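Local coordinates for sulfur oxygenase/reductase (Halothiobacillus neapolitanus, PDB 6QPA), which probably uses a mononuclear iron centre to convert elemental sulfur and oxygen into sulfite, thiosulfate and sulfide, as sulfur oxygenase reductases do, at residues 121-127 with 194-198; 13-17 with 70-76; 35-39 with 90-95; 181-186 with 277-282; 52-56 with 265-270. One frame throughout, in Å; residues are numbered along the deposited sequence.

Contact 1 (121-127 with 194-198)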
# COMPACT_ATOMS: atom_id res chain seq x y z
N VAL A 121 -14.03 56.70 -33.26
CA VAL A 121 -14.51 55.64 -34.13
C VAL A 121 -14.46 56.20 -35.55
O VAL A 121 -15.33 56.96 -35.96
CB VAL A 121 -15.91 55.17 -33.75
CG1 VAL A 121 -16.36 54.05 -34.70
CG2 VAL A 121 -15.89 54.65 -32.31
N VAL A 122 -13.41 55.83 -36.29
CA VAL A 122 -13.20 56.33 -37.65
C VAL A 122 -14.26 55.77 -38.59
O VAL A 122 -14.81 56.48 -39.43
CB VAL A 122 -11.79 55.95 -38.13
CG1 VAL A 122 -11.62 56.30 -39.58
CG2 VAL A 122 -10.72 56.62 -37.26
N LYS A 123 -14.50 54.47 -38.50
CA LYS A 123 -15.51 53.79 -39.29
C LYS A 123 -15.84 52.48 -38.59
O LYS A 123 -15.00 51.92 -37.87
CB LYS A 123 -15.02 53.55 -40.71
CG LYS A 123 -16.16 53.47 -41.68
CD LYS A 123 -15.86 54.17 -42.99
CE LYS A 123 -17.10 54.15 -43.88
NZ LYS A 123 -17.63 52.76 -44.06
N SER A 124 -17.05 51.99 -38.81
CA SER A 124 -17.45 50.76 -38.14
C SER A 124 -18.51 50.06 -38.97
O SER A 124 -19.17 50.67 -39.81
CB SER A 124 -18.00 51.03 -36.73
OG SER A 124 -19.29 51.60 -36.83
N ASP A 125 -18.60 48.75 -38.76
CA ASP A 125 -19.71 47.92 -39.20
C ASP A 125 -19.89 46.90 -38.08
O ASP A 125 -19.41 45.76 -38.16
CB ASP A 125 -19.44 47.26 -40.55
CG ASP A 125 -20.63 46.45 -41.05
OD1 ASP A 125 -21.67 46.42 -40.37
OD2 ASP A 125 -20.50 45.81 -42.11
N LEU A 126 -20.54 47.34 -37.00
CA LEU A 126 -20.71 46.56 -35.78
C LEU A 126 -22.19 46.28 -35.58
O LEU A 126 -22.97 47.23 -35.41
CB LEU A 126 -20.18 47.30 -34.57
CG LEU A 126 -18.77 47.07 -34.07
CD1 LEU A 126 -18.63 47.76 -32.70
CD2 LEU A 126 -18.44 45.58 -33.99
N PRO A 127 -22.62 45.02 -35.54
CA PRO A 127 -24.03 44.72 -35.26
C PRO A 127 -24.37 44.88 -33.78
O PRO A 127 -23.49 44.85 -32.91
CB PRO A 127 -24.17 43.26 -35.68
CG PRO A 127 -22.79 42.68 -35.62
CD PRO A 127 -21.77 43.82 -35.61
N VAL A 194 -18.02 38.75 -37.62
CA VAL A 194 -19.22 39.34 -37.03
C VAL A 194 -19.28 40.85 -37.24
O VAL A 194 -20.34 41.39 -37.56
CB VAL A 194 -19.27 38.97 -35.53
CG1 VAL A 194 -20.37 39.77 -34.86
CG2 VAL A 194 -19.50 37.46 -35.38
N GLY A 195 -18.16 41.54 -37.08
CA GLY A 195 -18.19 42.99 -37.23
C GLY A 195 -16.82 43.59 -36.99
O GLY A 195 -15.86 42.89 -36.67
N TRP A 196 -16.74 44.90 -37.17
CA TRP A 196 -15.44 45.54 -37.01
C TRP A 196 -15.61 47.03 -36.72
O TRP A 196 -16.65 47.63 -36.96
CB TRP A 196 -14.56 45.34 -38.26
CG TRP A 196 -15.17 45.86 -39.53
CD1 TRP A 196 -15.89 45.16 -40.46
CD2 TRP A 196 -15.11 47.22 -40.01
NE1 TRP A 196 -16.27 45.99 -41.50
CE2 TRP A 196 -15.80 47.25 -41.24
CE3 TRP A 196 -14.52 48.39 -39.52
CZ2 TRP A 196 -15.93 48.43 -42.00
CZ3 TRP A 196 -14.66 49.57 -40.27
CH2 TRP A 196 -15.35 49.57 -41.50
N MET A 197 -14.51 47.62 -36.27
CA MET A 197 -14.46 49.03 -35.91
C MET A 197 -13.01 49.48 -36.01
O MET A 197 -12.11 48.75 -35.60
CB MET A 197 -15.05 49.22 -34.50
CG MET A 197 -14.96 50.56 -33.87
SD MET A 197 -16.02 50.63 -32.38
CE MET A 197 -15.25 49.38 -31.33
N ILE A 198 -12.79 50.66 -36.59
CA ILE A 198 -11.46 51.27 -36.66
C ILE A 198 -11.41 52.40 -35.64
O ILE A 198 -12.20 53.34 -35.72
CB ILE A 198 -11.16 51.80 -38.07
CG1 ILE A 198 -11.14 50.66 -39.09
CG2 ILE A 198 -9.84 52.59 -38.05
CD1 ILE A 198 -11.16 51.13 -40.52
O HOH W 1 -18.25 45.90 -43.65
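The first torsions turn Trp196 and Asp125 onto each other: the indole CG lies between the backbone N and the carbonyl carbon (chi1 58°), while the Asp125 carboxylate lies trans to its backbone nitrogen (chi1 -177°). The indole thereby folds across strand 121-125, with Asp125 CB over the face of its five-membered ring in a CH-pi contact, 3.9 Å from the centroid. A water at the ring edge, in its plane, accepts from Trp196 NE1 at 2.9 Å and donates to Asp125 OD2, which also forms a salt bridge with Lys187. With an alanine replacing Trp196, this water is likely to lack its indole donor and the backbone around Ser124 and Asp125 to be uncovered. The strands run antiparallel: Asp125 N to Trp196 O (2.9 Å) and Trp196 N to Asp125 O (3.0 Å) close the hydrogen-bonded pair. Ser124 and Met197 form the next, non-hydrogen-bonded pair; Met197 SD also meets Leu126 CD1 at 3.9 Å. Val194 and Gly195 make a classic beta bulge opposite Glu258. The pairing joins strands 110-125 and 193-204 inside the curled sheet, with helix 172-189 packed on the Trp196 and Ile198 face through Leu183 and strand 251-259 following on beyond 193-204.

Contact 2 (13-17 with 70-76)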
# COMPACT_ATOMS: atom_id res chain seq x y z
N ALA A 13 -5.19 47.60 -18.79
CA ALA A 13 -4.41 47.12 -17.66
C ALA A 13 -3.96 45.69 -17.94
O ALA A 13 -4.51 45.00 -18.80
CB ALA A 13 -5.23 47.13 -16.36
N LYS A 14 -2.93 45.26 -17.22
CA LYS A 14 -2.50 43.86 -17.22
C LYS A 14 -2.59 43.36 -15.79
O LYS A 14 -2.04 43.98 -14.87
CB LYS A 14 -1.11 43.69 -17.81
CG LYS A 14 -1.07 43.99 -19.31
CD LYS A 14 0.31 43.78 -19.89
CE LYS A 14 0.31 43.95 -21.40
NZ LYS A 14 -0.59 42.94 -22.06
N ILE A 15 -3.33 42.27 -15.59
CA ILE A 15 -3.66 41.80 -14.27
C ILE A 15 -3.17 40.38 -14.09
O ILE A 15 -2.97 39.62 -15.06
CB ILE A 15 -5.18 41.90 -14.00
CG1 ILE A 15 -5.94 40.89 -14.86
CG2 ILE A 15 -5.67 43.33 -14.31
CD1 ILE A 15 -7.40 40.91 -14.66
N ALA A 16 -2.99 40.01 -12.82
CA ALA A 16 -2.50 38.68 -12.48
C ALA A 16 -3.52 37.63 -12.85
O ALA A 16 -4.72 37.78 -12.62
CB ALA A 16 -2.18 38.61 -10.98
N ASN A 17 -3.04 36.54 -13.45
CA ASN A 17 -3.90 35.45 -13.89
C ASN A 17 -3.93 34.41 -12.78
O ASN A 17 -3.16 33.45 -12.75
CB ASN A 17 -3.38 34.87 -15.20
CG ASN A 17 -4.26 33.78 -15.74
OD1 ASN A 17 -5.27 33.43 -15.14
ND2 ASN A 17 -3.89 33.24 -16.90
N THR A 70 -1.74 30.17 -19.27
CA THR A 70 -0.33 30.52 -19.12
C THR A 70 -0.04 32.01 -19.13
O THR A 70 1.02 32.41 -18.65
CB THR A 70 0.49 29.86 -20.23
OG1 THR A 70 -0.03 30.30 -21.49
CG2 THR A 70 0.35 28.35 -20.17
N LEU A 71 -0.93 32.83 -19.66
CA LEU A 71 -0.69 34.26 -19.78
C LEU A 71 -0.69 34.87 -18.39
O LEU A 71 -1.66 34.72 -17.65
CB LEU A 71 -1.77 34.87 -20.66
CG LEU A 71 -1.73 36.23 -21.32
CD1 LEU A 71 -0.44 36.47 -22.06
CD2 LEU A 71 -2.90 36.26 -22.29
N ASN A 72 0.42 35.51 -18.02
CA ASN A 72 0.44 36.21 -16.74
C ASN A 72 1.52 37.30 -16.74
O ASN A 72 2.71 36.97 -16.70
CB ASN A 72 0.72 35.26 -15.58
CG ASN A 72 0.73 35.99 -14.26
OD1 ASN A 72 -0.30 36.54 -13.84
ND2 ASN A 72 1.89 36.06 -13.61
N PRO A 73 1.14 38.58 -16.74
CA PRO A 73 -0.24 39.06 -16.66
C PRO A 73 -1.04 38.86 -17.95
O PRO A 73 -0.50 38.57 -19.01
CB PRO A 73 -0.05 40.56 -16.40
CG PRO A 73 1.19 40.89 -17.16
CD PRO A 73 2.09 39.69 -16.97
N MET A 74 -2.34 39.02 -17.83
CA MET A 74 -3.25 38.98 -18.97
C MET A 74 -3.84 40.37 -19.17
O MET A 74 -4.04 41.11 -18.20
CB MET A 74 -4.34 37.94 -18.73
CG MET A 74 -5.21 38.23 -17.53
SD MET A 74 -6.01 36.71 -16.93
CE MET A 74 -6.44 35.93 -18.47
N GLY A 75 -4.05 40.74 -20.42
CA GLY A 75 -4.65 42.03 -20.70
C GLY A 75 -6.09 42.09 -20.23
O GLY A 75 -6.82 41.09 -20.26
N MET A 76 -6.49 43.25 -19.75
CA MET A 76 -7.89 43.50 -19.39
C MET A 76 -8.23 44.89 -19.90
O MET A 76 -7.66 45.87 -19.43
CB MET A 76 -8.11 43.39 -17.89
CG MET A 76 -9.46 42.79 -17.55
SD MET A 76 -10.59 44.10 -17.09
CE MET A 76 -9.94 44.48 -15.45
O HOH W 2 0.82 40.01 -21.05
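Asn17 and Met74 cross at about a right angle, with Met74 SD 3.6 Å from Asn17 CG. The amide is held there by its nitrogen: Asn17 ND2 donates to Leu71 O at 2.8 Å, and the acceptor lies almost exactly in the amide plane, only 4° out of it. The same nitrogen also donates to Arg68 O. A first torsion of -177° stretches the side chain out from the main chain and carries the amide across to the 70-76 turn. Asn72 answers in the reverse sense, its OD1 accepting from Asn17 N at 2.8 Å along a nearly straight N-H (174°). The side chain of each asparagine thus bonds to the main chain of the other segment.

Further along, Ile15 turns its CG1 branch onto Met74 CG at 3.8 Å and reaches with CD1 to Met76 CG, crossing both methionines at a slant. Lys14 points to the other face of the sheet, where its CB rests on the ring of Pro73, 3.6 Å from Pro73 CB. The peptide bond before Pro73 is cis, at the point where the turn gives way to strand 74-82. Regular pairing then joins strand 7-15 to strand 74-82 in the antiparallel sheet, Ile15 with Met74 and Ala13 with Met76 as hydrogen-bonded pairs and Lys14 with Gly75 between them.

Chemically, the contact changes character along its length. The strand end is main-chain bonding with an aliphatic and thioether layer, while amides take over where the strand ends. Asn17 OD1 is hydrogen-bonded to Tyr22 OH and Asn72 ND2 to Thr70 O of a neighbouring subunit, so both amides have polar partners at each end, which is likely to fix their rotation.

Contact 3 (35-39 with 90-95)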
# COMPACT_ATOMS: atom_id res chain seq x y z
N THR A 35 -21.16 52.92 -10.88
CA THR A 35 -20.72 54.30 -10.72
C THR A 35 -20.70 55.03 -12.05
O THR A 35 -21.23 56.14 -12.17
CB THR A 35 -19.33 54.30 -10.07
OG1 THR A 35 -19.40 53.65 -8.80
CG2 THR A 35 -18.86 55.70 -9.90
N THR A 36 -20.15 54.39 -13.09
CA THR A 36 -20.03 55.03 -14.40
C THR A 36 -21.40 55.41 -14.97
O THR A 36 -21.57 56.53 -15.48
CB THR A 36 -19.33 54.07 -15.36
OG1 THR A 36 -18.11 53.62 -14.78
CG2 THR A 36 -18.99 54.80 -16.62
N ALA A 37 -22.38 54.52 -14.86
CA ALA A 37 -23.71 54.73 -15.44
C ALA A 37 -24.57 55.75 -14.68
O ALA A 37 -25.77 55.86 -14.98
CB ALA A 37 -24.46 53.41 -15.54
N SER A 38 -24.05 56.46 -13.67
CA SER A 38 -24.79 57.60 -13.14
C SER A 38 -24.73 58.80 -14.07
O SER A 38 -25.48 59.76 -13.87
CB SER A 38 -24.24 58.00 -11.77
OG SER A 38 -22.90 58.45 -11.88
N HIS A 39 -23.86 58.78 -15.10
CA HIS A 39 -23.69 60.00 -15.88
C HIS A 39 -24.52 59.95 -17.16
O HIS A 39 -24.48 58.94 -17.88
CB HIS A 39 -22.22 60.20 -16.23
CG HIS A 39 -21.92 61.57 -16.74
ND1 HIS A 39 -22.26 61.98 -18.02
CD2 HIS A 39 -21.34 62.65 -16.15
CE1 HIS A 39 -21.90 63.24 -18.19
NE2 HIS A 39 -21.35 63.67 -17.06
N GLU A 90 -16.02 64.33 -16.57
CA GLU A 90 -16.89 64.81 -15.51
C GLU A 90 -17.33 63.67 -14.60
O GLU A 90 -17.35 63.82 -13.37
CB GLU A 90 -18.09 65.50 -16.13
CG GLU A 90 -19.00 66.13 -15.13
CD GLU A 90 -20.07 66.96 -15.78
OE1 GLU A 90 -20.88 66.39 -16.54
OE2 GLU A 90 -20.07 68.20 -15.57
N MET A 91 -17.68 62.52 -15.19
CA MET A 91 -18.03 61.37 -14.37
C MET A 91 -16.89 61.01 -13.43
O MET A 91 -17.10 60.81 -12.23
CB MET A 91 -18.40 60.19 -15.28
CG MET A 91 -18.91 58.94 -14.53
SD MET A 91 -17.58 57.94 -13.78
CE MET A 91 -16.50 57.64 -15.21
N HIS A 92 -15.65 60.93 -13.95
CA HIS A 92 -14.50 60.65 -13.09
C HIS A 92 -14.34 61.69 -11.99
O HIS A 92 -13.98 61.36 -10.86
CB HIS A 92 -13.21 60.59 -13.91
CG HIS A 92 -12.82 59.22 -14.36
ND1 HIS A 92 -12.47 58.22 -13.47
CD2 HIS A 92 -12.69 58.69 -15.60
CE1 HIS A 92 -12.16 57.13 -14.15
NE2 HIS A 92 -12.29 57.38 -15.44
N HIS A 93 -14.58 62.96 -12.31
CA HIS A 93 -14.49 64.00 -11.30
C HIS A 93 -15.58 63.85 -10.26
O HIS A 93 -15.31 63.87 -9.05
CB HIS A 93 -14.55 65.38 -11.96
CG HIS A 93 -14.71 66.49 -10.97
ND1 HIS A 93 -13.63 67.10 -10.35
CD2 HIS A 93 -15.82 67.07 -10.46
CE1 HIS A 93 -14.08 68.01 -9.52
NE2 HIS A 93 -15.40 68.01 -9.56
N ASP A 94 -16.83 63.71 -10.71
CA ASP A 94 -17.96 63.67 -9.79
C ASP A 94 -17.95 62.44 -8.90
O ASP A 94 -18.54 62.47 -7.82
CB ASP A 94 -19.28 63.75 -10.57
CG ASP A 94 -19.50 65.10 -11.26
OD1 ASP A 94 -18.75 66.06 -11.02
OD2 ASP A 94 -20.46 65.21 -12.06
N ASN A 95 -17.32 61.35 -9.32
CA ASN A 95 -17.32 60.13 -8.55
C ASN A 95 -15.90 59.75 -8.13
O ASN A 95 -15.58 58.57 -7.94
CB ASN A 95 -17.97 59.01 -9.34
CG ASN A 95 -19.39 59.36 -9.78
OD1 ASN A 95 -19.64 59.63 -10.95
ND2 ASN A 95 -20.33 59.36 -8.84
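His39 NE2 donates to Glu90 OE1 at 2.8 Å, a His-carboxylate hydrogen bond that ties the short 3-10 turn 36-38 to the helix bearing an HExxH pattern. That helix supplies His88 and His92, which with Glu116 bind iron in a facial triad of two histidines and one carboxylate. The oxygen is met on its anti lone pair and lies close to the imidazole plane, but the carboxylate is turned 41° from the ring. On the far side of the ring, ND1 bonds to Gly41 N, so both nitrogens are engaged and the imidazole is held against rotation. A leucine in place of His39 would probably leave Glu90 OE1 without this donor and the helix without this polar tie to the turn. Met91 fills the space between the two segments: its CG packs 3.9 Å from His39 CB, and bends at chi2 and chi3 bring CE to Thr36 CG2. The next residue, His92, binds the iron through NE2, and the side chain of Met91 is about 5 Å from the ion. Within the turn, Thr35 O accepts from both Ser38 N and Ser38 OG. Thr35 CG2 touches CB of Asn95, the first residue past the helix, at 3.5 Å.

Contact 4 (181-186 with 277-282)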
# COMPACT_ATOMS: atom_id res chain seq x y z
N GLU A 181 -11.02 49.12 -46.51
CA GLU A 181 -11.21 48.19 -47.62
C GLU A 181 -10.92 46.75 -47.21
O GLU A 181 -11.65 45.84 -47.58
CB GLU A 181 -10.34 48.61 -48.82
CG GLU A 181 -10.64 47.77 -50.06
CD GLU A 181 -9.85 48.17 -51.31
OE1 GLU A 181 -9.04 49.13 -51.27
OE2 GLU A 181 -10.05 47.49 -52.35
N THR A 182 -9.87 46.55 -46.40
CA THR A 182 -9.54 45.21 -45.91
C THR A 182 -10.71 44.62 -45.12
O THR A 182 -11.10 43.46 -45.34
CB THR A 182 -8.31 45.27 -44.99
OG1 THR A 182 -7.20 45.82 -45.69
CG2 THR A 182 -7.92 43.84 -44.50
N LEU A 183 -11.26 45.40 -44.19
CA LEU A 183 -12.28 44.90 -43.27
C LEU A 183 -13.60 44.64 -43.98
O LEU A 183 -14.31 43.68 -43.67
CB LEU A 183 -12.45 45.90 -42.12
CG LEU A 183 -11.25 45.96 -41.18
CD1 LEU A 183 -11.25 47.21 -40.31
CD2 LEU A 183 -11.22 44.66 -40.31
N GLU A 184 -13.95 45.50 -44.94
CA GLU A 184 -15.15 45.28 -45.73
C GLU A 184 -15.04 44.01 -46.57
O GLU A 184 -16.03 43.29 -46.75
CB GLU A 184 -15.40 46.49 -46.63
CG GLU A 184 -15.86 47.69 -45.83
CD GLU A 184 -16.09 48.93 -46.68
OE1 GLU A 184 -15.54 49.00 -47.80
OE2 GLU A 184 -16.82 49.83 -46.23
N TRP A 185 -13.85 43.74 -47.12
CA TRP A 185 -13.65 42.49 -47.85
C TRP A 185 -13.86 41.30 -46.92
O TRP A 185 -14.56 40.35 -47.26
CB TRP A 185 -12.25 42.47 -48.46
CG TRP A 185 -11.99 41.39 -49.52
CD1 TRP A 185 -11.97 41.58 -50.88
CD2 TRP A 185 -11.66 40.00 -49.32
NE1 TRP A 185 -11.66 40.40 -51.53
CE2 TRP A 185 -11.46 39.42 -50.60
CE3 TRP A 185 -11.51 39.19 -48.18
CZ2 TRP A 185 -11.13 38.06 -50.78
CZ3 TRP A 185 -11.18 37.82 -48.37
CH2 TRP A 185 -10.98 37.28 -49.66
N MET A 186 -13.27 41.37 -45.73
CA MET A 186 -13.37 40.26 -44.78
C MET A 186 -14.81 40.02 -44.35
O MET A 186 -15.26 38.87 -44.31
CB MET A 186 -12.48 40.53 -43.57
CG MET A 186 -11.00 40.50 -43.92
SD MET A 186 -9.89 41.00 -42.59
CE MET A 186 -10.22 39.76 -41.40
N GLU A 277 -6.11 38.21 -53.38
CA GLU A 277 -6.74 39.51 -53.56
C GLU A 277 -6.72 40.33 -52.27
O GLU A 277 -6.34 41.50 -52.27
CB GLU A 277 -8.16 39.30 -54.08
CG GLU A 277 -8.98 40.55 -54.30
CD GLU A 277 -10.36 40.22 -54.85
OE1 GLU A 277 -11.28 39.88 -54.07
OE2 GLU A 277 -10.52 40.28 -56.09
N LEU A 278 -7.13 39.72 -51.15
CA LEU A 278 -7.09 40.43 -49.87
C LEU A 278 -5.66 40.79 -49.49
O LEU A 278 -5.42 41.85 -48.89
CB LEU A 278 -7.73 39.59 -48.78
CG LEU A 278 -7.78 40.30 -47.41
CD1 LEU A 278 -8.59 41.58 -47.49
CD2 LEU A 278 -8.35 39.36 -46.34
N ARG A 279 -4.71 39.92 -49.82
CA ARG A 279 -3.31 40.19 -49.53
C ARG A 279 -2.83 41.48 -50.20
O ARG A 279 -2.12 42.28 -49.56
CB ARG A 279 -2.48 38.99 -49.96
CG ARG A 279 -0.99 39.12 -49.83
CD ARG A 279 -0.43 37.73 -49.89
NE ARG A 279 0.97 37.65 -50.26
CZ ARG A 279 1.73 36.58 -50.04
NH1 ARG A 279 1.21 35.52 -49.43
NH2 ARG A 279 2.99 36.57 -50.43
N GLN A 280 -3.21 41.73 -51.46
CA GLN A 280 -2.82 42.97 -52.13
C GLN A 280 -3.44 44.18 -51.44
O GLN A 280 -2.77 45.19 -51.21
CB GLN A 280 -3.23 42.96 -53.60
CG GLN A 280 -2.77 41.76 -54.41
CD GLN A 280 -1.34 41.39 -54.12
OE1 GLN A 280 -0.45 42.22 -54.26
NE2 GLN A 280 -1.11 40.14 -53.73
N ILE A 281 -4.73 44.09 -51.12
CA ILE A 281 -5.44 45.17 -50.43
C ILE A 281 -4.76 45.48 -49.10
O ILE A 281 -4.46 46.64 -48.80
CB ILE A 281 -6.91 44.79 -50.24
CG1 ILE A 281 -7.63 44.69 -51.59
CG2 ILE A 281 -7.60 45.73 -49.23
CD1 ILE A 281 -8.99 44.01 -51.52
N HIS A 282 -4.49 44.44 -48.31
CA HIS A 282 -3.93 44.66 -46.97
C HIS A 282 -2.47 45.09 -47.05
O HIS A 282 -2.05 46.00 -46.33
CB HIS A 282 -4.09 43.39 -46.11
CG HIS A 282 -3.69 43.55 -44.67
ND1 HIS A 282 -2.59 42.93 -44.12
CD2 HIS A 282 -4.27 44.24 -43.65
CE1 HIS A 282 -2.50 43.22 -42.83
NE2 HIS A 282 -3.50 44.03 -42.53
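Leu278 is the bump that fills the hollow between Thr182, Trp185 and Met186. Its CB stands nearly over the six-membered ring of Trp185, 3.8 Å from the centroid, a CH-pi contact. The two methyls then spread: Leu278 CD2 reaches Met186 CG at 3.8 Å, while CD1 leans on Thr182 CG2. One turn along the same helix, Ile281 forms a second bump. Its CG2 lies 3.6 Å from Thr182 OG1, and CD1 touches both Trp185 CD1 and the carboxylate of Glu181, whose extended chain crosses it at about a right angle. The indole is pinned at its edge as well, since Trp185 NE1 donates to Glu277 OE1 at 2.6 Å, with the oxygen in the ring plane and the carboxylate turned 88° to it. Its first torsion (chi1 -166°) swings the indole across to helix 276-287. Thr182 OG1 has its own hydrogen bond to Gly178 O. The helix segments run roughly antiparallel at 158°, their axes 9.5 Å apart. Helix 172-189 turns Leu183 the other way, onto strands 193-204 and 251-259; Val272 of helix 271-274 packs against Thr182, Leu278 and His282, and Leu307 of a neighbouring subunit packs on Trp185.

Contact 5 (52-56 with 265-270)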
# COMPACT_ATOMS: atom_id res chain seq x y z
N GLY A 52 -5.50 35.27 -25.52
CA GLY A 52 -4.35 34.84 -26.30
C GLY A 52 -3.96 35.90 -27.31
O GLY A 52 -4.31 37.08 -27.16
N ILE A 53 -3.24 35.47 -28.35
CA ILE A 53 -2.80 36.35 -29.43
C ILE A 53 -2.90 35.59 -30.74
O ILE A 53 -3.14 34.38 -30.78
CB ILE A 53 -1.34 36.84 -29.26
CG1 ILE A 53 -0.37 35.65 -29.46
CG2 ILE A 53 -1.12 37.58 -27.94
CD1 ILE A 53 1.09 36.06 -29.65
N HIS A 54 -2.72 36.32 -31.84
CA HIS A 54 -2.52 35.68 -33.13
C HIS A 54 -1.02 35.48 -33.35
O HIS A 54 -0.29 36.47 -33.42
CB HIS A 54 -3.11 36.50 -34.26
CG HIS A 54 -3.35 35.68 -35.50
ND1 HIS A 54 -2.32 35.07 -36.19
CD2 HIS A 54 -4.49 35.33 -36.14
CE1 HIS A 54 -2.83 34.39 -37.21
NE2 HIS A 54 -4.14 34.53 -37.20
N PRO A 55 -0.54 34.25 -33.45
CA PRO A 55 0.90 34.02 -33.66
C PRO A 55 1.40 34.44 -35.04
O PRO A 55 2.62 34.49 -35.24
CB PRO A 55 1.06 32.50 -33.46
CG PRO A 55 -0.22 32.04 -32.85
CD PRO A 55 -1.28 32.98 -33.33
N MET A 56 0.50 34.72 -35.98
CA MET A 56 0.81 35.22 -37.32
C MET A 56 1.86 34.35 -38.01
O MET A 56 2.91 34.83 -38.46
CB MET A 56 1.24 36.70 -37.27
CG MET A 56 0.04 37.64 -37.25
SD MET A 56 0.45 39.39 -37.08
CE MET A 56 1.47 39.66 -38.53
N ALA A 265 -11.57 33.49 -35.77
CA ALA A 265 -10.69 34.65 -35.73
C ALA A 265 -9.30 34.32 -36.28
O ALA A 265 -8.71 35.10 -37.05
CB ALA A 265 -10.57 35.18 -34.29
N HIS A 266 -8.75 33.18 -35.85
CA HIS A 266 -7.41 32.80 -36.27
C HIS A 266 -7.36 32.54 -37.76
O HIS A 266 -6.54 33.12 -38.49
CB HIS A 266 -6.96 31.56 -35.49
CG HIS A 266 -5.58 31.09 -35.85
ND1 HIS A 266 -5.32 29.85 -36.39
CD2 HIS A 266 -4.39 31.73 -35.78
CE1 HIS A 266 -4.03 29.73 -36.62
NE2 HIS A 266 -3.44 30.86 -36.25
N GLN A 267 -8.26 31.69 -38.24
CA GLN A 267 -8.34 31.41 -39.66
C GLN A 267 -8.74 32.65 -40.44
O GLN A 267 -8.25 32.89 -41.56
CB GLN A 267 -9.33 30.26 -39.88
CG GLN A 267 -9.40 29.71 -41.30
CD GLN A 267 -9.83 28.24 -41.35
OE1 GLN A 267 -9.60 27.56 -42.35
NE2 GLN A 267 -10.47 27.75 -40.29
N GLY A 268 -9.62 33.48 -39.86
CA GLY A 268 -10.11 34.63 -40.59
C GLY A 268 -9.03 35.67 -40.81
O GLY A 268 -8.80 36.10 -41.95
N LEU A 269 -8.32 36.04 -39.75
CA LEU A 269 -7.24 37.01 -39.89
C LEU A 269 -6.17 36.52 -40.86
O LEU A 269 -5.60 37.33 -41.60
CB LEU A 269 -6.61 37.32 -38.52
CG LEU A 269 -7.41 38.20 -37.55
CD1 LEU A 269 -6.82 38.16 -36.15
CD2 LEU A 269 -7.40 39.63 -38.02
N GLY A 270 -5.95 35.21 -40.92
CA GLY A 270 -4.94 34.64 -41.82
C GLY A 270 -5.22 34.86 -43.30
O GLY A 270 -4.31 34.73 -44.12
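His54 carries the close-packed part of this small contact. Its NE2 donates to His266 O at 3.1 Å, in the carbonyl plane and on a lone pair, and that oxygen also accepts from Gly270 N. At the other side of the ring, His54 ND1 accepts from Met56 N at 2.8 Å, so the imidazole is gripped at both nitrogens and its rotation is fixed. An outstretched CA-CB torsion (chi1 -160°) is what extends the ring to the helix. His266 CD2 comes over one face of His54, 3.1 Å from NE2, with the two ring planes at 35°, an oblique meeting. Leu269 slides past in the opposite sense, its CD1 3.7 Å from His54 CD2.

The margin is looser. Pro55 CD comes no nearer than 4.2 Å to His266 CD2, and both of these residues are partly exposed, whereas His54 and Leu269 are buried. Gly270, also partly exposed, adds little.

The contact joins the chain leading out of strand 42-53 to helix 262-269. His54 pairs through its backbone with Tyr296 on strand 290-305, and Ala265 and Leu269 of the helix lie against strands 159-167, 251-259 and 290-305.

How the contacts relate
Contacts 1, 2 and 5 all reach the same curled antiparallel sheet: contact 1 pairs 110-125 with 193-204, contact 2 pairs 7-15 with 74-82, and contact 5 involves strand 42-53. Contacts 1 and 4 touch, Trp196 CE3 lying 3.6 Å from Leu183 CD1, and contact 4 meets contact 5 where Met186 CE approaches Gly268 O. Contacts 2 and 5 touch where Leu71 CD2 meets Gly52 N at 4.3 Å. Contact 3 alone holds a ligand of the iron, His92; its centre is about 27 Å from those of contacts 1 and 2 and about 40 Å from that of contact 4. From contact 2, the side chain of Ala13 is about 11 Å from the iron.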